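Local coordinates for germination protein (Bacillus megaterium, PDB 6O59) that serves as the A subunit of the spore germinant receptor GerK3, represented here by its N-terminal domain, and is probably involved in sensing germinants, at residues A[148-160]-A[253-265]. Residues are numbered along the deposited sequence; the frame is centred on the assembly and turned at random.
Sequences AFTESIGTNLAMV and AIFVDGTPFGLIA
F255 turns the edge of its ring toward the face of F149, a T-shaped pair with centroids 4.9 Å apart and planes at 68°, where helix 153-163 packs on the hairpin of strands 252-256 and 262-265 within a five-stranded antiparallel sheet. This is a worked example of one aromatic residue organising a helix-on-sheet core. Helix segment 153-160 runs roughly antiparallel to strand 253-256, at 153°, and lends three side chains to the F255 ring: N156 CB lies 3.6 Å from F255 CD1, L157 CD2 meets F255 CD2, and V160 CG2 approaches F255 CZ. The I153 CD1 methyl rests 3.5 Å from F255 O. Beyond the two segments, M187 of strand 182-189 also touches F255, and V243 of helix 240-248 touches F149. In N156, chi1 of -67° sets CG beside the backbone N and swings the buried amide back to its own loop, where OD1 takes T150 N on a lone pair and ND2 gives to T150 O, so that two bonds fix its rotation.

The other end, toward solvent, is looser and largely backbone-made. The loop 257-261, entered by a type II turn, joins through a CA-H...O contact from P260 to T150 O; the exception is E151, whose side chain merely runs alongside P260, with OE1 4.0 Å from P260 CG. One hydrogen bond completes this side, G258 N to E151 O, 3.0 Å long and in the carbonyl plane.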
ATOM      1  N   ALA A 148     -13.669  -0.109 -13.556  1.00 82.06           N
ATOM      2  CA  ALA A 148     -12.837  -1.241 -13.917  1.00 77.25           C
ATOM      3  C   ALA A 148     -11.366  -0.873 -13.863  1.00 74.94           C
ATOM      4  O   ALA A 148     -11.013   0.310 -13.863  1.00 73.98           O
ATOM      5  CB  ALA A 148     -13.200  -1.726 -15.316  1.00 78.07           C
ATOM      6  N   PHE A 149     -10.505  -1.896 -13.840  1.00 67.27           N
ATOM      7  CA  PHE A 149      -9.069  -1.726 -13.854  1.00 64.64           C
ATOM      8  C   PHE A 149      -8.614  -1.010 -15.135  1.00 69.71           C
ATOM      9  O   PHE A 149      -9.273  -1.096 -16.168  1.00 69.91           O
ATOM     10  CB  PHE A 149      -8.393  -3.083 -13.734  1.00 64.23           C
ATOM     11  CG  PHE A 149      -8.476  -3.703 -12.360  1.00 64.45           C
ATOM     12  CD1 PHE A 149      -7.963  -3.042 -11.246  1.00 66.53           C
ATOM     13  CD2 PHE A 149      -8.965  -4.995 -12.191  1.00 65.13           C
ATOM     14  CE1 PHE A 149      -7.982  -3.643  -9.981  1.00 66.12           C
ATOM     15  CE2 PHE A 149      -8.987  -5.594 -10.927  1.00 66.81           C
ATOM     16  CZ  PHE A 149      -8.500  -4.911  -9.831  1.00 64.67           C
ATOM     17  N   THR A 150      -7.489  -0.299 -15.043  1.00 67.30           N
ATOM     18  CA  THR A 150      -6.863   0.452 -16.132  1.00 68.19           C
ATOM     19  C   THR A 150      -5.521  -0.204 -16.524  1.00 73.24           C
ATOM     20  O   THR A 150      -5.154  -1.260 -15.990  1.00 70.85           O
ATOM     21  CB  THR A 150      -6.654   1.920 -15.697  1.00 76.64           C
ATOM     22  OG1 THR A 150      -5.748   1.970 -14.588  1.00 76.53           O
ATOM     23  CG2 THR A 150      -7.945   2.607 -15.330  1.00 76.99           C
ATOM     24  N   GLU A 151      -4.766   0.465 -17.419  1.00 72.85           N
ATOM     25  CA  GLU A 151      -3.454   0.018 -17.896  1.00 73.17           C
ATOM     26  C   GLU A 151      -2.345   0.329 -16.863  1.00 77.29           C
ATOM     27  O   GLU A 151      -1.226  -0.193 -16.996  1.00 77.98           O
ATOM     28  CB  GLU A 151      -3.122   0.668 -19.247  1.00 76.14           C
ATOM     29  CG  GLU A 151      -4.252   0.649 -20.265  1.00 89.80           C
ATOM     30  CD  GLU A 151      -3.920   0.052 -21.622  1.00122.97           C
ATOM     31  OE1 GLU A 151      -4.717  -0.786 -22.104  1.00126.67           O
ATOM     32  OE2 GLU A 151      -2.873   0.417 -22.207  1.00117.43           O
ATOM     33  N   SER A 152      -2.669   1.142 -15.822  1.00 72.27           N
ATOM     34  CA  SER A 152      -1.740   1.563 -14.769  1.00 71.34           C
ATOM     35  C   SER A 152      -1.792   0.665 -13.535  1.00 72.83           C
ATOM     36  O   SER A 152      -2.847   0.574 -12.910  1.00 72.07           O
ATOM     37  CB  SER A 152      -2.046   3.004 -14.358  1.00 75.32           C
ATOM     38  OG  SER A 152      -1.221   3.429 -13.286  1.00 85.48           O
ATOM     39  N   ILE A 153      -0.640   0.069 -13.142  1.00 68.69           N
ATOM     40  CA  ILE A 153      -0.521  -0.766 -11.937  1.00 67.85           C
ATOM     41  C   ILE A 153      -0.924   0.079 -10.717  1.00 73.62           C
ATOM     42  O   ILE A 153      -1.768  -0.365  -9.933  1.00 74.55           O
ATOM     43  CB  ILE A 153       0.893  -1.408 -11.733  1.00 71.04           C
ATOM     44  CG1 ILE A 153       1.189  -2.491 -12.771  1.00 71.36           C
ATOM     45  CG2 ILE A 153       1.070  -1.981 -10.310  1.00 72.14           C
ATOM     46  CD1 ILE A 153       2.616  -3.078 -12.682  1.00 80.55           C
ATOM     47  N   GLY A 154      -0.335   1.275 -10.590  1.00 69.22           N
ATOM     48  CA  GLY A 154      -0.578   2.197  -9.484  1.00 68.96           C
ATOM     49  C   GLY A 154      -2.040   2.463  -9.215  1.00 71.86           C
ATOM     50  O   GLY A 154      -2.476   2.407  -8.062  1.00 73.46           O
ATOM     51  N   THR A 155      -2.804   2.714 -10.291  1.00 65.76           N
ATOM     52  CA  THR A 155      -4.242   2.964 -10.255  1.00 64.90           C
ATOM     53  C   THR A 155      -4.970   1.694  -9.804  1.00 68.29           C
ATOM     54  O   THR A 155      -5.832   1.764  -8.931  1.00 69.16           O
ATOM     55  CB  THR A 155      -4.716   3.447 -11.629  1.00 67.12           C
ATOM     56  OG1 THR A 155      -3.988   4.624 -12.002  1.00 64.10           O
ATOM     57  CG2 THR A 155      -6.197   3.741 -11.659  1.00 64.63           C
ATOM     58  N   ASN A 156      -4.595   0.535 -10.377  1.00 63.19           N
ATOM     59  CA  ASN A 156      -5.176  -0.775 -10.066  1.00 61.21           C
ATOM     60  C   ASN A 156      -4.958  -1.173  -8.589  1.00 62.44           C
ATOM     61  O   ASN A 156      -5.900  -1.639  -7.953  1.00 61.62           O
ATOM     62  CB  ASN A 156      -4.596  -1.844 -11.003  1.00 59.53           C
ATOM     63  CG  ASN A 156      -4.993  -1.667 -12.453  1.00 70.84           C
ATOM     64  OD1 ASN A 156      -5.902  -0.909 -12.794  1.00 57.22           O
ATOM     65  ND2 ASN A 156      -4.302  -2.358 -13.348  1.00 67.09           N
ATOM     66  N   LEU A 157      -3.741  -0.959  -8.051  1.00 58.61           N
ATOM     67  CA  LEU A 157      -3.420  -1.263  -6.647  1.00 59.09           C
ATOM     68  C   LEU A 157      -4.285  -0.450  -5.707  1.00 63.03           C
ATOM     69  O   LEU A 157      -4.833  -1.001  -4.747  1.00 63.61           O
ATOM     70  CB  LEU A 157      -1.945  -0.998  -6.308  1.00 59.43           C
ATOM     71  CG  LEU A 157      -0.868  -1.625  -7.179  1.00 62.99           C
ATOM     72  CD1 LEU A 157       0.504  -1.312  -6.614  1.00 62.93           C
ATOM     73  CD2 LEU A 157      -1.113  -3.135  -7.412  1.00 64.97           C
ATOM     74  N   ALA A 158      -4.428   0.858  -6.021  1.00 57.20           N
ATOM     75  CA  ALA A 158      -5.230   1.818  -5.283  1.00 56.70           C
ATOM     76  C   ALA A 158      -6.706   1.370  -5.246  1.00 63.98           C
ATOM     77  O   ALA A 158      -7.348   1.460  -4.198  1.00 64.82           O
ATOM     78  CB  ALA A 158      -5.084   3.199  -5.914  1.00 57.11           C
ATOM     79  N   MET A 159      -7.217   0.819  -6.369  1.00 61.68           N
ATOM     80  CA  MET A 159      -8.594   0.338  -6.463  1.00 62.86           C
ATOM     81  C   MET A 159      -8.843  -0.806  -5.488  1.00 66.95           C
ATOM     82  O   MET A 159      -9.862  -0.776  -4.807  1.00 70.33           O
ATOM     83  CB  MET A 159      -8.943  -0.075  -7.906  1.00 64.79           C
ATOM     84  CG  MET A 159      -9.006   1.129  -8.848  1.00 69.31           C
ATOM     85  SD  MET A 159      -9.387   0.755 -10.569  1.00 73.43           S
ATOM     86  CE  MET A 159     -11.110   0.877 -10.502  1.00 71.46           C
ATOM     87  N   VAL A 160      -7.902  -1.761  -5.369  1.00 59.89           N
ATOM     88  CA  VAL A 160      -8.000  -2.905  -4.453  1.00 59.32           C
ATOM     89  C   VAL A 160      -7.929  -2.395  -2.993  1.00 64.59           C
ATOM     90  O   VAL A 160      -8.791  -2.744  -2.177  1.00 66.94           O
ATOM     91  CB  VAL A 160      -6.919  -3.988  -4.737  1.00 61.89           C
ATOM     92  CG1 VAL A 160      -6.996  -5.112  -3.706  1.00 62.48           C
ATOM     93  CG2 VAL A 160      -7.026  -4.545  -6.159  1.00 60.03           C
ATOM     94  N   ALA A 253      -3.208 -12.118  -6.314  1.00 64.76           N
ATOM     95  CA  ALA A 253      -3.561 -11.216  -7.416  1.00 63.45           C
ATOM     96  C   ALA A 253      -2.280 -10.646  -8.073  1.00 66.18           C
ATOM     97  O   ALA A 253      -1.366 -10.227  -7.380  1.00 64.72           O
ATOM     98  CB  ALA A 253      -4.470 -10.091  -6.926  1.00 63.34           C
ATOM     99  N   ILE A 254      -2.203 -10.685  -9.405  1.00 63.05           N
ATOM    100  CA  ILE A 254      -1.047 -10.179 -10.151  1.00 62.65           C
ATOM    101  C   ILE A 254      -1.503  -9.076 -11.075  1.00 64.39           C
ATOM    102  O   ILE A 254      -2.458  -9.257 -11.833  1.00 63.28           O
ATOM    103  CB  ILE A 254      -0.307 -11.303 -10.933  1.00 66.47           C
ATOM    104  CG1 ILE A 254       0.155 -12.443  -9.999  1.00 68.04           C
ATOM    105  CG2 ILE A 254       0.856 -10.748 -11.760  1.00 66.73           C
ATOM    106  CD1 ILE A 254      -0.059 -13.818 -10.589  1.00 75.09           C
ATOM    107  N   PHE A 255      -0.808  -7.940 -11.012  1.00 60.97           N
ATOM    108  CA  PHE A 255      -1.034  -6.794 -11.886  1.00 60.53           C
ATOM    109  C   PHE A 255       0.186  -6.581 -12.756  1.00 68.03           C
ATOM    110  O   PHE A 255       1.280  -6.324 -12.240  1.00 68.55           O
ATOM    111  CB  PHE A 255      -1.372  -5.519 -11.092  1.00 61.43           C
ATOM    112  CG  PHE A 255      -2.708  -5.615 -10.413  1.00 62.09           C
ATOM    113  CD1 PHE A 255      -3.879  -5.408 -11.125  1.00 63.54           C
ATOM    114  CD2 PHE A 255      -2.800  -5.969  -9.066  1.00 64.57           C
ATOM    115  CE1 PHE A 255      -5.107  -5.524 -10.504  1.00 64.43           C
ATOM    116  CE2 PHE A 255      -4.036  -6.058  -8.437  1.00 66.60           C
ATOM    117  CZ  PHE A 255      -5.180  -5.829  -9.159  1.00 64.08           C
ATOM    118  N   VAL A 256      -0.000  -6.736 -14.077  1.00 65.64           N
ATOM    119  CA  VAL A 256       1.044  -6.559 -15.084  1.00 66.25           C
ATOM    120  C   VAL A 256       0.886  -5.169 -15.726  1.00 72.03           C
ATOM    121  O   VAL A 256      -0.232  -4.758 -16.046  1.00 71.77           O
ATOM    122  CB  VAL A 256       0.991  -7.695 -16.132  1.00 69.85           C
ATOM    123  CG1 VAL A 256       2.174  -7.621 -17.092  1.00 70.70           C
ATOM    124  CG2 VAL A 256       0.938  -9.061 -15.449  1.00 69.55           C
ATOM    125  N   ASP A 257       2.010  -4.452 -15.898  1.00 69.70           N
ATOM    126  CA  ASP A 257       2.058  -3.131 -16.509  1.00 69.63           C
ATOM    127  C   ASP A 257       1.505  -3.174 -17.934  1.00 76.29           C
ATOM    128  O   ASP A 257       1.942  -3.988 -18.760  1.00 76.61           O
ATOM    129  CB  ASP A 257       3.500  -2.598 -16.496  1.00 72.22           C
ATOM    130  CG  ASP A 257       3.672  -1.141 -16.885  1.00 78.75           C
ATOM    131  OD1 ASP A 257       2.719  -0.361 -16.705  1.00 81.90           O
ATOM    132  OD2 ASP A 257       4.775  -0.776 -17.332  1.00 76.49           O
ATOM    133  N   GLY A 258       0.496  -2.340 -18.178  1.00 74.22           N
ATOM    134  CA  GLY A 258      -0.169  -2.237 -19.474  1.00 74.79           C
ATOM    135  C   GLY A 258      -1.385  -3.125 -19.677  1.00 78.60           C
ATOM    136  O   GLY A 258      -2.103  -2.940 -20.667  1.00 80.60           O
ATOM    137  N   THR A 259      -1.640  -4.104 -18.769  1.00 71.64           N
ATOM    138  CA  THR A 259      -2.804  -4.985 -18.927  1.00 70.00           C
ATOM    139  C   THR A 259      -3.971  -4.448 -18.081  1.00 71.85           C
ATOM    140  O   THR A 259      -3.827  -4.280 -16.872  1.00 71.09           O
ATOM    141  CB  THR A 259      -2.485  -6.456 -18.646  1.00 75.20           C
ATOM    142  OG1 THR A 259      -2.444  -6.696 -17.247  1.00 79.42           O
ATOM    143  CG2 THR A 259      -1.208  -6.914 -19.314  1.00 71.52           C
ATOM    144  N   PRO A 260      -5.147  -4.179 -18.695  1.00 68.36           N
ATOM    145  CA  PRO A 260      -6.257  -3.575 -17.927  1.00 67.01           C
ATOM    146  C   PRO A 260      -7.123  -4.585 -17.145  1.00 70.44           C
ATOM    147  O   PRO A 260      -8.365  -4.531 -17.189  1.00 69.97           O
ATOM    148  CB  PRO A 260      -7.056  -2.829 -19.004  1.00 69.02           C
ATOM    149  CG  PRO A 260      -6.822  -3.611 -20.234  1.00 73.87           C
ATOM    150  CD  PRO A 260      -5.490  -4.298 -20.130  1.00 69.64           C
ATOM    151  N   PHE A 261      -6.459  -5.478 -16.394  1.00 67.28           N
ATOM    152  CA  PHE A 261      -7.119  -6.483 -15.559  1.00 68.18           C
ATOM    153  C   PHE A 261      -6.187  -7.095 -14.511  1.00 71.96           C
ATOM    154  O   PHE A 261      -4.960  -7.018 -14.618  1.00 72.22           O
ATOM    155  CB  PHE A 261      -7.764  -7.610 -16.392  1.00 71.38           C
ATOM    156  CG  PHE A 261      -6.963  -8.104 -17.561  1.00 74.57           C
ATOM    157  CD1 PHE A 261      -5.896  -8.975 -17.375  1.00 78.83           C
ATOM    158  CD2 PHE A 261      -7.297  -7.734 -18.857  1.00 78.19           C
ATOM    159  CE1 PHE A 261      -5.144  -9.429 -18.465  1.00 81.03           C
ATOM    160  CE2 PHE A 261      -6.542  -8.186 -19.946  1.00 82.53           C
ATOM    161  CZ  PHE A 261      -5.479  -9.038 -19.743  1.00 81.02           C
ATOM    162  N   GLY A 262      -6.802  -7.663 -13.482  1.00 68.25           N
ATOM    163  CA  GLY A 262      -6.106  -8.369 -12.418  1.00 67.41           C
ATOM    164  C   GLY A 262      -6.024  -9.829 -12.796  1.00 69.63           C
ATOM    165  O   GLY A 262      -6.923 -10.337 -13.471  1.00 69.98           O
ATOM    166  N   LEU A 263      -4.936 -10.501 -12.424  1.00 63.71           N
ATOM    167  CA  LEU A 263      -4.781 -11.923 -12.726  1.00 62.67           C
ATOM    168  C   LEU A 263      -4.820 -12.697 -11.420  1.00 68.13           C
ATOM    169  O   LEU A 263      -3.986 -12.470 -10.538  1.00 68.48           O
ATOM    170  CB  LEU A 263      -3.493 -12.206 -13.524  1.00 62.94           C
ATOM    171  CG  LEU A 263      -3.387 -11.506 -14.882  1.00 67.10           C
ATOM    172  CD1 LEU A 263      -2.022 -11.694 -15.486  1.00 67.47           C
ATOM    173  CD2 LEU A 263      -4.468 -11.987 -15.843  1.00 71.21           C
ATOM    174  N   ILE A 264      -5.844 -13.551 -11.257  1.00 63.94           N
ATOM    175  CA  ILE A 264      -6.064 -14.357 -10.046  1.00 62.08           C
ATOM    176  C   ILE A 264      -5.383 -15.689 -10.238  1.00 65.60           C
ATOM    177  O   ILE A 264      -5.550 -16.327 -11.284  1.00 64.57           O
ATOM    178  CB  ILE A 264      -7.581 -14.510  -9.766  1.00 63.89           C
ATOM    179  CG1 ILE A 264      -8.275 -13.135  -9.505  1.00 61.70           C
ATOM    180  CG2 ILE A 264      -7.884 -15.543  -8.655  1.00 66.35           C
ATOM    181  CD1 ILE A 264      -7.776 -12.324  -8.335  1.00 64.85           C
ATOM    182  N   ALA A 265      -4.590 -16.096  -9.242  1.00 63.93           N
ATOM    183  CA  ALA A 265      -3.881 -17.374  -9.284  1.00 65.25           C
ATOM    184  C   ALA A 265      -3.936 -18.108  -7.926  1.00 69.21           C
ATOM    185  O   ALA A 265      -3.756 -17.490  -6.876  1.00 68.26           O
ATOM    186  CB  ALA A 265      -2.435 -17.168  -9.725  1.00 66.57           C
TER